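PDB 6LG3: PhiRv1 phage protein, which is a mycobacterial toxin, probably EST12, which activates a RACK1-NLRP3-gasdermin D pyroptosis-IL-1 beta immune pathway. Local coordinates for residues L13-V18 against E31-F36. Numbering follows the deposited sequence.
Sequences LAVQVV and EALESF
L33 reaches from helix 26-39 onto A14, V15 and V18 of helix 4-22, joining the first two helices of a compact alpha-alpha-beta-beta-beta-alpha fold whose three strands form an antiparallel sheet. The local axes cross at 116° with a closest approach of 10.7 Å, a separation that L33 bridges by reaching toward the other helix. Leucine suits this: with CG anti to the carbonyl carbon and beside the backbone N (chi1 -70°), the branched end is carried toward helix 4-22, where its two methyls meet different residues.

The tight part centres on CD1. It lies 3.7 Å from V15 CG2, the branch that stands beside its own backbone N, and this places the same leucine methyl 4.0 Å from V15 N as well. A14 closes on that methyl from another point, its CB 4.0 Å from L33 CD1; a single methyl here lets leucine come down close to the helix backbone. A14 also touches L53 and V61, while L33 rests on L60, so this side of the contact merges with the apolar layer between the helices and the sheet. V15 also packs on P26, A29 and V30 in the first turns of helix 26-39.

Packing is looser around V18, which remains partly exposed although its beta-branched side chain points at the second helix and also touches A29. Exposed Q16 and E34 on the flanks suit amphipathic helices. At this slacker margin the second leucine methyl, L33 CD2, stands 4.4 Å from V18 CG2.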
# COMPACT_ATOMS: atom_id res chain seq x y z
N LEU A 13 -3.71 -3.38 -1.96
CA LEU A 13 -2.75 -3.73 -3.00
C LEU A 13 -1.43 -4.21 -2.41
O LEU A 13 -0.78 -5.11 -2.97
CB LEU A 13 -2.51 -2.52 -3.91
CG LEU A 13 -3.70 -1.95 -4.67
CD1 LEU A 13 -3.25 -0.73 -5.45
CD2 LEU A 13 -4.27 -2.99 -5.60
N ALA A 14 -0.99 -3.62 -1.29
CA ALA A 14 0.26 -4.07 -0.68
C ALA A 14 0.13 -5.48 -0.12
O ALA A 14 1.04 -6.30 -0.27
CB ALA A 14 0.70 -3.10 0.41
N VAL A 15 -1.00 -5.78 0.54
CA VAL A 15 -1.25 -7.14 1.01
C VAL A 15 -1.19 -8.12 -0.16
O VAL A 15 -0.58 -9.20 -0.04
CB VAL A 15 -2.60 -7.21 1.74
CG1 VAL A 15 -2.97 -8.65 2.08
CG2 VAL A 15 -2.57 -6.36 3.00
N GLN A 16 -1.79 -7.76 -1.30
CA GLN A 16 -1.71 -8.62 -2.48
C GLN A 16 -0.27 -8.82 -2.94
O GLN A 16 0.11 -9.93 -3.33
CB GLN A 16 -2.55 -8.04 -3.63
CG GLN A 16 -4.03 -8.02 -3.38
CD GLN A 16 -4.81 -7.42 -4.55
OE1 GLN A 16 -5.68 -6.57 -4.36
NE2 GLN A 16 -4.49 -7.87 -5.76
N VAL A 17 0.53 -7.76 -2.93
CA VAL A 17 1.92 -7.87 -3.35
C VAL A 17 2.68 -8.81 -2.43
O VAL A 17 3.45 -9.67 -2.88
CB VAL A 17 2.59 -6.48 -3.41
CG1 VAL A 17 4.11 -6.63 -3.60
CG2 VAL A 17 1.98 -5.64 -4.52
N VAL A 18 2.49 -8.65 -1.12
CA VAL A 18 3.23 -9.48 -0.17
C VAL A 18 2.83 -10.94 -0.33
O VAL A 18 3.69 -11.83 -0.31
CB VAL A 18 3.00 -8.99 1.28
CG1 VAL A 18 3.71 -9.92 2.27
CG2 VAL A 18 3.51 -7.56 1.44
N GLU A 31 -0.01 -8.81 9.11
CA GLU A 31 0.87 -8.78 10.29
C GLU A 31 2.23 -8.18 9.95
O GLU A 31 2.77 -7.37 10.72
CB GLU A 31 1.03 -10.20 10.85
CG GLU A 31 1.25 -10.28 12.34
CD GLU A 31 1.34 -11.72 12.83
OE1 GLU A 31 2.29 -12.44 12.43
OE2 GLU A 31 0.47 -12.13 13.62
N ALA A 32 2.81 -8.56 8.81
CA ALA A 32 4.12 -8.03 8.45
C ALA A 32 4.05 -6.52 8.17
O ALA A 32 4.94 -5.75 8.60
CB ALA A 32 4.68 -8.77 7.24
N LEU A 33 3.01 -6.08 7.46
CA LEU A 33 2.86 -4.65 7.21
C LEU A 33 2.68 -3.88 8.51
O LEU A 33 3.22 -2.78 8.67
CB LEU A 33 1.69 -4.41 6.26
CG LEU A 33 1.94 -4.89 4.82
CD1 LEU A 33 0.66 -4.83 4.00
CD2 LEU A 33 3.03 -4.07 4.14
N GLU A 34 1.90 -4.44 9.44
CA GLU A 34 1.73 -3.80 10.74
C GLU A 34 3.05 -3.70 11.49
O GLU A 34 3.28 -2.72 12.21
CB GLU A 34 0.69 -4.58 11.56
CG GLU A 34 0.50 -4.09 12.99
CD GLU A 34 -0.16 -2.73 13.06
OE1 GLU A 34 -0.19 -2.15 14.17
OE2 GLU A 34 -0.64 -2.23 12.02
N SER A 35 3.94 -4.69 11.33
CA SER A 35 5.27 -4.59 11.93
C SER A 35 6.05 -3.41 11.35
O SER A 35 6.73 -2.67 12.09
CB SER A 35 6.03 -5.90 11.71
OG SER A 35 7.23 -5.91 12.46
N PHE A 36 5.95 -3.21 10.03
CA PHE A 36 6.58 -2.03 9.44
C PHE A 36 5.97 -0.73 9.97
O PHE A 36 6.68 0.26 10.19
CB PHE A 36 6.47 -2.07 7.92
CG PHE A 36 7.37 -3.07 7.27
CD1 PHE A 36 8.75 -2.92 7.33
CD2 PHE A 36 6.84 -4.13 6.55
CE1 PHE A 36 9.59 -3.83 6.72
CE2 PHE A 36 7.67 -5.05 5.93
CZ PHE A 36 9.05 -4.89 6.01